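Local coordinates for probable endonuclease 4 (Thermotoga maritima, PDB 4HNO), which probably cleaves phosphodiester bonds at apurinic or apyrimidinic sites in damaged DNA, using a cluster of three metal ions, as part of base excision repair, at residues Y180-G185 and Y190-K195; F35-R40 and V98-K103; R130-V135 and D168-R173; V248-K253 and E280-F285. One frame throughout, in Å; residues are numbered along the deposited sequence.

Interaction 1: residues Y180-G185 and Y190-K195. With MN (manganese (II) ion), chain E; MN (manganese (II) ion), chain C; EDO (1,2-ethanediol), chain J.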
# COMPACT_ATOMS: atom_id res chain seq x y z
N TYR A 180 -0.14 -4.92 -3.39
CA TYR A 180 -1.18 -5.93 -3.24
C TYR A 180 -1.59 -6.01 -1.77
O TYR A 180 -0.76 -6.31 -0.91
CB TYR A 180 -0.69 -7.31 -3.71
CG TYR A 180 -1.80 -8.31 -3.59
CD1 TYR A 180 -2.86 -8.29 -4.48
CD2 TYR A 180 -1.85 -9.25 -2.56
CE1 TYR A 180 -3.93 -9.14 -4.37
CE2 TYR A 180 -2.91 -10.14 -2.45
CZ TYR A 180 -3.96 -10.06 -3.35
OH TYR A 180 -5.04 -10.90 -3.26
N ASP A 181 -2.86 -5.72 -1.50
CA ASP A 181 -3.43 -5.81 -0.16
C ASP A 181 -4.19 -7.14 -0.06
O ASP A 181 -5.13 -7.41 -0.82
CB ASP A 181 -4.35 -4.61 0.10
CG ASP A 181 -4.91 -4.58 1.50
OD1 ASP A 181 -4.79 -3.52 2.18
OD2 ASP A 181 -5.48 -5.60 1.95
N THR A 182 -3.74 -7.99 0.86
CA THR A 182 -4.30 -9.33 0.96
C THR A 182 -5.76 -9.34 1.40
O THR A 182 -6.49 -10.25 1.02
CB THR A 182 -3.46 -10.20 1.91
OG1 THR A 182 -3.39 -9.64 3.21
CG2 THR A 182 -2.05 -10.38 1.39
N CYS A 183 -6.18 -8.40 2.24
CA CYS A 183 -7.58 -8.35 2.67
C CYS A 183 -8.45 -7.87 1.53
O CYS A 183 -9.48 -8.47 1.20
CB CYS A 183 -7.74 -7.48 3.91
SG CYS A 183 -9.45 -7.39 4.50
N HIS A 184 -8.06 -6.76 0.89
CA HIS A 184 -8.82 -6.28 -0.24
C HIS A 184 -8.93 -7.35 -1.32
O HIS A 184 -9.99 -7.54 -1.93
CB HIS A 184 -8.21 -5.02 -0.82
CG HIS A 184 -8.14 -3.88 0.16
ND1 HIS A 184 -7.37 -2.76 -0.07
CD2 HIS A 184 -8.69 -3.70 1.38
CE1 HIS A 184 -7.48 -1.93 0.96
NE2 HIS A 184 -8.27 -2.48 1.87
N GLY A 185 -7.82 -8.05 -1.55
CA GLY A 185 -7.82 -9.10 -2.55
C GLY A 185 -8.73 -10.26 -2.16
O GLY A 185 -9.49 -10.78 -2.98
N TYR A 190 -9.50 -13.19 -4.55
CA TYR A 190 -8.13 -13.66 -4.68
C TYR A 190 -7.82 -14.55 -3.49
O TYR A 190 -7.54 -14.07 -2.38
CB TYR A 190 -7.14 -12.51 -4.78
CG TYR A 190 -7.24 -11.74 -6.08
CD1 TYR A 190 -7.92 -10.53 -6.15
CD2 TYR A 190 -6.65 -12.21 -7.23
CE1 TYR A 190 -7.99 -9.82 -7.34
CE2 TYR A 190 -6.70 -11.51 -8.41
CZ TYR A 190 -7.37 -10.31 -8.47
OH TYR A 190 -7.45 -9.60 -9.65
N ASP A 191 -7.91 -15.86 -3.72
CA ASP A 191 -7.85 -16.84 -2.64
C ASP A 191 -6.42 -17.29 -2.41
O ASP A 191 -5.97 -18.29 -2.94
CB ASP A 191 -8.74 -18.03 -2.97
CG ASP A 191 -8.83 -19.01 -1.83
OD1 ASP A 191 -8.24 -18.72 -0.77
OD2 ASP A 191 -9.48 -20.07 -2.01
N ILE A 192 -5.72 -16.55 -1.57
CA ILE A 192 -4.34 -16.86 -1.24
C ILE A 192 -4.20 -17.98 -0.20
O ILE A 192 -3.09 -18.28 0.23
CB ILE A 192 -3.56 -15.60 -0.75
CG1 ILE A 192 -4.18 -14.99 0.52
CG2 ILE A 192 -3.44 -14.59 -1.88
CD1 ILE A 192 -3.28 -13.96 1.17
N THR A 193 -5.32 -18.58 0.20
CA THR A 193 -5.28 -19.66 1.18
C THR A 193 -4.99 -21.01 0.55
O THR A 193 -4.78 -21.99 1.27
CB THR A 193 -6.59 -19.79 2.01
OG1 THR A 193 -7.65 -20.36 1.22
CG2 THR A 193 -7.00 -18.46 2.60
N LYS A 194 -4.98 -21.06 -0.78
CA LYS A 194 -4.67 -22.28 -1.51
C LYS A 194 -3.48 -21.99 -2.42
O LYS A 194 -3.38 -20.93 -3.03
CB LYS A 194 -5.89 -22.75 -2.33
CG LYS A 194 -7.10 -23.15 -1.47
CD LYS A 194 -8.20 -23.83 -2.27
CE LYS A 194 -8.04 -25.36 -2.31
NZ LYS A 194 -9.07 -26.04 -3.16
N LYS A 195 -2.57 -22.95 -2.54
CA LYS A 195 -1.37 -22.70 -3.33
C LYS A 195 -1.73 -22.37 -4.79
O LYS A 195 -1.07 -21.53 -5.41
CB LYS A 195 -0.37 -23.86 -3.24
CG LYS A 195 -0.87 -25.18 -3.79
CD LYS A 195 0.22 -26.24 -3.72
CE LYS A 195 -0.31 -27.61 -4.10
NZ LYS A 195 -0.85 -27.63 -5.48
MN MN E . -4.06 -1.61 2.22
MN MN C . -8.84 -1.74 3.71
C1 EDO J . -11.14 -19.83 1.17
O1 EDO J . -10.36 -20.24 2.30
C2 EDO J . -11.58 -21.05 0.36
O2 EDO J . -10.45 -21.74 -0.18
O HOH W 1 -5.71 -12.21 -1.01
O HOH W 2 -4.74 0.18 2.61

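Interaction 2: residues F35-R40 and V98-K103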
# COMPACT_ATOMS: atom_id res chain seq x y z
N PHE A 35 1.54 7.83 6.73
CA PHE A 35 0.88 8.92 6.02
C PHE A 35 1.89 10.08 5.84
O PHE A 35 2.84 10.19 6.59
CB PHE A 35 -0.36 9.41 6.77
CG PHE A 35 -1.52 8.43 6.72
CD1 PHE A 35 -2.08 7.96 7.89
CD2 PHE A 35 -2.08 8.03 5.52
CE1 PHE A 35 -3.17 7.09 7.84
CE2 PHE A 35 -3.14 7.16 5.47
CZ PHE A 35 -3.69 6.68 6.63
N PRO A 36 1.65 10.95 4.87
CA PRO A 36 2.59 12.07 4.63
C PRO A 36 2.24 13.32 5.42
O PRO A 36 2.99 14.28 5.37
CB PRO A 36 2.46 12.31 3.11
CG PRO A 36 1.23 11.58 2.69
CD PRO A 36 0.65 10.84 3.80
N HIS A 37 1.11 13.31 6.11
CA HIS A 37 0.58 14.47 6.79
C HIS A 37 -0.61 13.98 7.60
O HIS A 37 -1.05 12.84 7.46
CB HIS A 37 0.13 15.53 5.78
CG HIS A 37 -0.84 15.01 4.77
ND1 HIS A 37 -2.16 14.74 5.05
CD2 HIS A 37 -0.66 14.69 3.47
CE1 HIS A 37 -2.73 14.25 3.97
NE2 HIS A 37 -1.85 14.20 2.99
N ASN A 38 -1.15 14.88 8.41
CA ASN A 38 -2.39 14.63 9.12
C ASN A 38 -3.46 15.65 8.75
O ASN A 38 -4.28 16.05 9.58
CB ASN A 38 -2.14 14.67 10.63
CG ASN A 38 -2.02 16.08 11.15
OD1 ASN A 38 -1.23 16.89 10.65
ND2 ASN A 38 -2.84 16.41 12.15
N ALA A 39 -3.44 16.09 7.50
CA ALA A 39 -4.41 17.10 7.06
C ALA A 39 -5.85 16.57 7.09
O ALA A 39 -6.11 15.42 6.76
CB ALA A 39 -4.05 17.59 5.67
N ARG A 40 -6.79 17.43 7.45
CA ARG A 40 -8.19 17.04 7.43
C ARG A 40 -8.91 17.64 6.26
O ARG A 40 -10.13 17.50 6.15
CB ARG A 40 -8.87 17.45 8.71
CG ARG A 40 -8.59 16.47 9.80
CD ARG A 40 -8.55 17.17 11.11
NE ARG A 40 -9.88 17.55 11.56
CZ ARG A 40 -10.12 18.08 12.76
NH1 ARG A 40 -9.11 18.31 13.59
NH2 ARG A 40 -11.36 18.37 13.14
N VAL A 98 3.39 14.02 -3.14
CA VAL A 98 4.63 13.65 -3.82
C VAL A 98 5.78 14.51 -3.34
O VAL A 98 6.88 14.01 -3.09
CB VAL A 98 4.45 13.73 -5.35
CG1 VAL A 98 5.80 13.65 -6.06
CG2 VAL A 98 3.52 12.62 -5.83
N GLU A 99 5.55 15.81 -3.19
CA GLU A 99 6.60 16.68 -2.74
C GLU A 99 6.99 16.43 -1.28
O GLU A 99 8.16 16.59 -0.93
CB GLU A 99 6.23 18.12 -3.04
CG GLU A 99 6.22 18.36 -4.60
CD GLU A 99 7.61 18.08 -5.28
OE1 GLU A 99 8.62 18.65 -4.82
OE2 GLU A 99 7.70 17.29 -6.24
N ILE A 100 6.04 16.04 -0.43
CA ILE A 100 6.38 15.62 0.91
C ILE A 100 7.30 14.40 0.86
O ILE A 100 8.33 14.35 1.55
CB ILE A 100 5.10 15.31 1.74
CG1 ILE A 100 4.33 16.59 2.03
CG2 ILE A 100 5.47 14.58 3.01
CD1 ILE A 100 2.90 16.38 2.47
N CYS A 101 6.92 13.40 0.07
CA CYS A 101 7.77 12.23 -0.08
C CYS A 101 9.16 12.63 -0.53
O CYS A 101 10.16 12.18 0.01
CB CYS A 101 7.17 11.25 -1.09
SG CYS A 101 5.68 10.41 -0.54
N ARG A 102 9.23 13.48 -1.55
CA ARG A 102 10.51 13.89 -2.12
C ARG A 102 11.36 14.58 -1.05
O ARG A 102 12.55 14.35 -0.98
CB ARG A 102 10.24 14.78 -3.35
CG ARG A 102 11.44 15.26 -4.13
CD ARG A 102 12.08 14.26 -5.11
NE ARG A 102 12.81 13.23 -4.39
CZ ARG A 102 14.03 13.39 -3.89
NH1 ARG A 102 14.59 12.37 -3.25
NH2 ARG A 102 14.70 14.54 -4.01
N LYS A 103 10.76 15.42 -0.20
CA LYS A 103 11.51 16.12 0.83
C LYS A 103 12.05 15.16 1.89
O LYS A 103 13.16 15.34 2.39
CB LYS A 103 10.67 17.23 1.45
CG LYS A 103 11.49 18.12 2.36
CD LYS A 103 10.79 19.39 2.77
CE LYS A 103 11.72 20.22 3.66
NZ LYS A 103 11.12 21.51 4.04

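Interaction 3: residues R130-V135 and D168-R173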
# COMPACT_ATOMS: atom_id res chain seq x y z
N ARG A 130 -5.83 10.80 -16.17
CA ARG A 130 -5.60 12.22 -16.38
C ARG A 130 -4.97 12.84 -15.13
O ARG A 130 -4.07 13.66 -15.22
CB ARG A 130 -6.94 12.90 -16.74
CG ARG A 130 -6.82 14.35 -17.13
CD ARG A 130 -8.16 14.94 -17.52
NE ARG A 130 -7.97 16.28 -18.05
CZ ARG A 130 -8.88 17.01 -18.67
NH1 ARG A 130 -10.11 16.53 -18.85
NH2 ARG A 130 -8.57 18.22 -19.11
N GLY A 131 -5.48 12.46 -13.96
CA GLY A 131 -4.95 12.97 -12.72
C GLY A 131 -3.52 12.53 -12.45
O GLY A 131 -2.67 13.35 -12.05
N LEU A 132 -3.25 11.25 -12.66
CA LEU A 132 -1.89 10.76 -12.51
C LEU A 132 -0.94 11.44 -13.47
O LEU A 132 0.19 11.75 -13.10
CB LEU A 132 -1.83 9.25 -12.69
CG LEU A 132 -2.48 8.43 -11.58
CD1 LEU A 132 -2.49 6.96 -11.96
CD2 LEU A 132 -1.77 8.65 -10.25
N ASN A 133 -1.38 11.70 -14.69
CA ASN A 133 -0.51 12.42 -15.61
C ASN A 133 -0.22 13.82 -15.10
O ASN A 133 0.92 14.28 -15.17
CB ASN A 133 -1.13 12.48 -17.01
CG ASN A 133 -0.99 11.21 -17.78
OD1 ASN A 133 -0.07 10.42 -17.56
ND2 ASN A 133 -1.90 11.01 -18.72
N GLU A 134 -1.22 14.53 -14.59
CA GLU A 134 -0.97 15.86 -14.08
C GLU A 134 0.02 15.83 -12.92
O GLU A 134 0.88 16.70 -12.81
CB GLU A 134 -2.26 16.55 -13.65
CG GLU A 134 -3.13 16.92 -14.79
CD GLU A 134 -2.38 17.72 -15.83
OE1 GLU A 134 -1.80 18.77 -15.47
OE2 GLU A 134 -2.33 17.30 -17.01
N VAL A 135 -0.09 14.83 -12.06
CA VAL A 135 0.82 14.73 -10.93
C VAL A 135 2.22 14.34 -11.38
O VAL A 135 3.21 15.00 -11.04
CB VAL A 135 0.28 13.76 -9.88
CG1 VAL A 135 1.28 13.51 -8.77
CG2 VAL A 135 -1.05 14.27 -9.32
N ASP A 168 -1.32 1.28 -17.84
CA ASP A 168 -0.88 1.19 -19.22
C ASP A 168 -1.22 2.47 -20.02
O ASP A 168 -0.63 2.70 -21.07
CB ASP A 168 -1.45 -0.05 -19.89
CG ASP A 168 -0.76 -1.34 -19.44
OD1 ASP A 168 0.22 -1.26 -18.66
OD2 ASP A 168 -1.20 -2.41 -19.88
N LEU A 169 -2.11 3.31 -19.50
CA LEU A 169 -2.45 4.56 -20.15
C LEU A 169 -1.65 5.76 -19.66
O LEU A 169 -1.68 6.79 -20.31
CB LEU A 169 -3.94 4.86 -19.97
CG LEU A 169 -4.89 3.99 -20.80
CD1 LEU A 169 -6.30 4.10 -20.26
CD2 LEU A 169 -4.84 4.41 -22.27
N VAL A 170 -0.98 5.66 -18.52
CA VAL A 170 -0.26 6.79 -17.94
C VAL A 170 1.02 7.07 -18.72
O VAL A 170 1.73 6.15 -19.12
CB VAL A 170 0.04 6.49 -16.45
CG1 VAL A 170 1.00 7.48 -15.82
CG2 VAL A 170 -1.26 6.47 -15.67
N ASP A 171 1.34 8.35 -18.90
CA ASP A 171 2.52 8.71 -19.69
C ASP A 171 3.80 8.15 -19.06
O ASP A 171 4.63 7.50 -19.72
CB ASP A 171 2.67 10.23 -19.80
CG ASP A 171 1.55 10.93 -20.51
OD1 ASP A 171 0.89 10.32 -21.36
OD2 ASP A 171 1.38 12.15 -20.24
N GLN A 172 3.97 8.36 -17.77
CA GLN A 172 5.18 7.94 -17.04
C GLN A 172 4.92 6.64 -16.31
O GLN A 172 4.95 6.55 -15.09
CB GLN A 172 5.67 9.04 -16.10
CG GLN A 172 6.13 10.26 -16.88
CD GLN A 172 6.88 11.25 -16.04
OE1 GLN A 172 7.83 10.90 -15.33
NE2 GLN A 172 6.49 12.50 -16.10
N ARG A 173 4.69 5.59 -17.09
CA ARG A 173 4.34 4.31 -16.51
C ARG A 173 5.47 3.71 -15.69
O ARG A 173 5.20 2.88 -14.80
CB ARG A 173 3.79 3.36 -17.54
CG ARG A 173 4.72 3.04 -18.62
CD ARG A 173 4.04 2.17 -19.65
NE ARG A 173 4.98 1.93 -20.73
CZ ARG A 173 5.12 2.71 -21.79
NH1 ARG A 173 4.37 3.78 -21.97
NH2 ARG A 173 6.04 2.41 -22.69
O HOH W 3 2.56 10.61 -16.48
O HOH W 4 -1.52 9.32 -20.96

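Interaction 4: residues V248-K253 and E280-F285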
# COMPACT_ATOMS: atom_id res chain seq x y z
N VAL A 248 0.50 -20.71 3.46
CA VAL A 248 0.56 -20.95 2.02
C VAL A 248 1.16 -19.74 1.29
O VAL A 248 2.09 -19.85 0.51
CB VAL A 248 -0.84 -21.29 1.47
CG1 VAL A 248 -0.83 -21.34 -0.04
CG2 VAL A 248 -1.32 -22.62 2.05
N PHE A 249 0.63 -18.56 1.58
CA PHE A 249 1.10 -17.33 0.93
C PHE A 249 2.59 -17.10 1.17
O PHE A 249 3.32 -16.79 0.24
CB PHE A 249 0.27 -16.20 1.50
CG PHE A 249 0.47 -14.85 0.85
CD1 PHE A 249 0.14 -14.64 -0.48
CD2 PHE A 249 0.86 -13.77 1.61
CE1 PHE A 249 0.24 -13.38 -1.04
CE2 PHE A 249 0.96 -12.51 1.05
CZ PHE A 249 0.63 -12.32 -0.28
N PHE A 250 3.03 -17.28 2.41
CA PHE A 250 4.40 -17.02 2.79
C PHE A 250 5.38 -17.98 2.15
O PHE A 250 6.58 -17.71 2.09
CB PHE A 250 4.60 -17.15 4.30
CG PHE A 250 3.85 -16.14 5.14
CD1 PHE A 250 3.38 -14.95 4.64
CD2 PHE A 250 3.66 -16.43 6.49
CE1 PHE A 250 2.74 -14.06 5.48
CE2 PHE A 250 3.01 -15.54 7.31
CZ PHE A 250 2.55 -14.36 6.82
N SER A 251 4.89 -19.14 1.70
CA SER A 251 5.77 -20.18 1.19
C SER A 251 6.36 -19.85 -0.17
O SER A 251 7.33 -20.48 -0.58
CB SER A 251 5.04 -21.52 1.14
OG SER A 251 4.10 -21.58 0.08
N PHE A 252 5.81 -18.86 -0.86
CA PHE A 252 6.30 -18.48 -2.18
C PHE A 252 7.44 -17.49 -2.06
O PHE A 252 7.30 -16.43 -1.46
CB PHE A 252 5.16 -17.89 -3.00
CG PHE A 252 4.19 -18.93 -3.48
CD1 PHE A 252 3.23 -19.44 -2.63
CD2 PHE A 252 4.27 -19.42 -4.77
CE1 PHE A 252 2.36 -20.41 -3.06
CE2 PHE A 252 3.39 -20.38 -5.20
CZ PHE A 252 2.44 -20.88 -4.34
N LYS A 253 8.57 -17.82 -2.67
CA LYS A 253 9.72 -16.92 -2.64
C LYS A 253 9.40 -15.56 -3.29
O LYS A 253 9.91 -14.53 -2.84
CB LYS A 253 10.93 -17.58 -3.29
CG LYS A 253 11.56 -18.67 -2.43
CD LYS A 253 12.18 -18.10 -1.16
CE LYS A 253 12.94 -19.16 -0.38
NZ LYS A 253 13.19 -18.73 1.03
N GLU A 280 6.08 -16.85 13.87
CA GLU A 280 5.57 -18.10 14.46
C GLU A 280 4.99 -18.98 13.37
O GLU A 280 5.18 -20.20 13.38
CB GLU A 280 4.44 -17.86 15.47
CG GLU A 280 4.78 -17.17 16.77
CD GLU A 280 3.53 -16.88 17.59
OE1 GLU A 280 2.69 -17.80 17.71
OE2 GLU A 280 3.37 -15.75 18.09
N ILE A 281 4.22 -18.40 12.46
CA ILE A 281 3.64 -19.16 11.37
C ILE A 281 4.73 -19.77 10.50
O ILE A 281 4.68 -20.95 10.17
CB ILE A 281 2.69 -18.28 10.52
CG1 ILE A 281 1.44 -17.92 11.34
CG2 ILE A 281 2.32 -18.96 9.22
CD1 ILE A 281 0.61 -16.82 10.73
N ILE A 282 5.71 -18.97 10.12
CA ILE A 282 6.84 -19.47 9.33
C ILE A 282 7.53 -20.66 10.01
O ILE A 282 7.86 -21.65 9.36
CB ILE A 282 7.83 -18.32 9.04
CG1 ILE A 282 7.20 -17.32 8.06
CG2 ILE A 282 9.15 -18.85 8.50
CD1 ILE A 282 7.98 -16.02 7.90
N GLU A 283 7.72 -20.56 11.32
CA GLU A 283 8.37 -21.62 12.09
C GLU A 283 7.48 -22.87 12.21
O GLU A 283 7.91 -23.98 11.91
CB GLU A 283 8.76 -21.10 13.47
CG GLU A 283 9.45 -22.13 14.35
CD GLU A 283 10.40 -21.51 15.35
OE1 GLU A 283 10.28 -20.29 15.61
OE2 GLU A 283 11.27 -22.23 15.88
N LYS A 284 6.24 -22.67 12.64
CA LYS A 284 5.29 -23.76 12.88
C LYS A 284 5.00 -24.59 11.64
O LYS A 284 4.87 -25.82 11.72
CB LYS A 284 3.98 -23.20 13.43
CG LYS A 284 2.85 -24.22 13.48
CD LYS A 284 1.62 -23.68 14.19
CE LYS A 284 0.45 -24.64 14.07
NZ LYS A 284 -0.74 -24.16 14.82
N PHE A 285 4.89 -23.92 10.49
CA PHE A 285 4.55 -24.59 9.25
C PHE A 285 5.78 -24.99 8.43
O PHE A 285 5.65 -25.54 7.33
CB PHE A 285 3.58 -23.74 8.42
CG PHE A 285 2.20 -23.68 9.00
CD1 PHE A 285 1.86 -22.73 9.95
CD2 PHE A 285 1.24 -24.59 8.61
CE1 PHE A 285 0.60 -22.70 10.49
CE2 PHE A 285 -0.03 -24.56 9.14
CZ PHE A 285 -0.35 -23.61 10.09

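Interaction 1: residues Y180-G185 and Y190-K195
A short helix and the loop that follows it fold together here, just behind the metal cluster at the C-terminal end of strand 176-181 of the TIM barrel. The junction pairs Y180 with Y190, T182 with I192 and G185 with Y190. The direct polar link is Y190 N to G185 O (2.9 Å). Beside it, Y180 reaches across with its hydroxyl: CG lies anti to the backbone N (chi1 -178°), which sends OH to within 3.1 Å of Y190 CB. A water accepts from Y180 OH (2.7 Å) and donates to the carbonyl oxygens of T182 and Y190, so one molecule joins three polar atoms of the two segments. Beyond the water, the methyl CD1 of I192 rests against T182 CG2 (3.8 Å), the two side chains at about a right angle; T182 turns its hydroxyl elsewhere, to N220 O. Glycine suits position 185, where, lacking a side chain, it leaves room for the Y180 hydroxyl beside its CA. At the start of the helix, D181 OD1, from the strand's end, binds one manganese ion at 2.0 Å, and H184 NE2, one turn on, binds the other at 2.1 Å; E147, H218, E263 and a water complete the first site, D231 and H233 belong to the second. D181 also caps the helix, its OD2 accepting from H184 N (3.0 Å) and more weakly from C183 N. One carboxylate thus serves metal and helix end together, which probably helps set H184 relative to D181, with H184 ND1 held as well by N148 O.

Interaction 2: residues F35-R40 and V98-K103
Within the TIM barrel, P36 and H37 of the loop leaving strand 31-34 lie against I100 of helix 84-104, one of the helices that surround the barrel. The loop is on the side where the strands end and the metal ligands gather: the side chain of P36 is about 6 Å from that of H72, a zinc ligand, and about 11 Å from the zinc ion. Neither loop residue binds metal here, so the contact belongs to the wall beside the site. I100 carries the close contacts of the helix, offering two branches. Its CG2, placed anti to the backbone N while CG1 sits beside that N (chi1 -69°), touches the proline, 3.8 Å from P36 CB and 3.4 Å from the carbonyl oxygen P36 O. The extended CG1 branch carries the methyl CD1 further along the loop, to 3.6 Å from the same P36 O. Both methyls approach the one carbonyl oxygen from the same general side, and the contacts are van der Waals in kind. Proline fits this position with a compact, rigid apolar ring, and a branched isoleucine can cover both it and the residue that follows. Both nitrogens of the H37 ring are bonded: ND1 accepts from A39 N at 3.1 Å, the donor tilted 17° from the ring plane, and NE2 bonds to E97, one turn before I100 on helix 84-104. With the ring gripped at both nitrogens, its carbon edge is left to meet the isoleucine, H37 CD2 lying 4.1 Å from I100 CD1 near the ring plane.

Interaction 3: residues R130-V135 and D168-R173
Hydrogen bonding leads in this contact, where N133 of helix 121-136 meets V170 and D171, in the turn that follows helix 160-169 on the outside of the TIM barrel. The amide oxygen N133 OD1 accepts from the backbone D171 N at 2.8 Å, an almost straight bond (172°) that lies in the carbonyl plane on a lone pair. Asparagine suits the place because its short amide both accepts and donates. Two waters extend the grip: one donates to N133 OD1 and accepts from Q172 N, while the other accepts from N133 ND2 (2.8 Å) and donates to L169 O and D171 OD1. Flat groups also stack. The N133 amide and the D171 carboxylate lie with their planes 13° apart, N133 CG 3.5 Å from D171 OD2, and that oxygen takes a hydrogen bond from N137 on the chain just beyond the helix. Apolar packing lies on the inner side: L132 CD1 touches V170 CG2 at 3.9 Å, the side chains at about a right angle, and L132 continues inward to I144 of strand 143-147. V170 has CG1 anti to the backbone N (chi1 169°), which turns that methyl toward N133 OD1, at 3.6 Å, and leaves CG2 for the leucine. The chemistry thus changes with depth: leucine and valine pack together on the side facing the barrel, while nearer the surface one amide, helped by two waters, ties down the backbone of the turn.

Interaction 4: residues V248-K253 and E280-F285
F250 near the end of helix 242-250 points its ring at two consecutive isoleucines, I281 and I282, on helix 268-284, the last helix of the TIM barrel. The F250 side chain crosses both isoleucine side chains at about a right angle, and the CD2 corner of its ring does most of the touching. I281 CG2 lies 4.0 Å from F250 CD2 and equally far from F250 CE2, while I282 CG1 is 4.0 Å from F250 CD2. These carbons approach the ring obliquely. The two isoleucines share the same first torsion yet present different branches: I281 turns the methyl CG2, anti to its backbone N, to the ring, whereas I282, one residue on and round the helix, offers the methylene CG1 that starts its longer arm. F250 keeps CG beside its own backbone N (chi1 -65°), which swings the ring across the gap between the helices. A phenyl ring is flat and wide enough to meet both branches at once, and beta-branched isoleucines give the second helix a stiff apolar surface. The F250 ring also stacks with W260 and touches L219 of the barrel wall. Behind the ring the chain turns: S251 OG donates to V248 O at 2.7 Å, and S251 N reaches that oxygen too, at 3.1 Å. Elsewhere the two helices share a long, weak ion pair between K284 and E243. Here, with carbon meeting carbon at van der Waals distance, this part of the joint rests on the fit of apolar surface.

In the fold
All four contacts belong to one TIM barrel, spread around its circumference. Interactions 1, 2 and 4 are mostly buried, while interaction 3 reaches the surface, and its contact across the segments is a side-chain-to-backbone bond supported by two waters. Interaction 1 lies closest to the catalytic metals and contains ligands of both manganese ions; interaction 2 flanks the zinc side, and interaction 4 is wholly apolar. Neighbours meet twice: V98 of interaction 2 packs on V135 of interaction 3, joining helices 84-104 and 121-136, and V248 and F249 of interaction 4 pack against T182 and the loop 190-195 of interaction 1, whose centre is about 14 Å away.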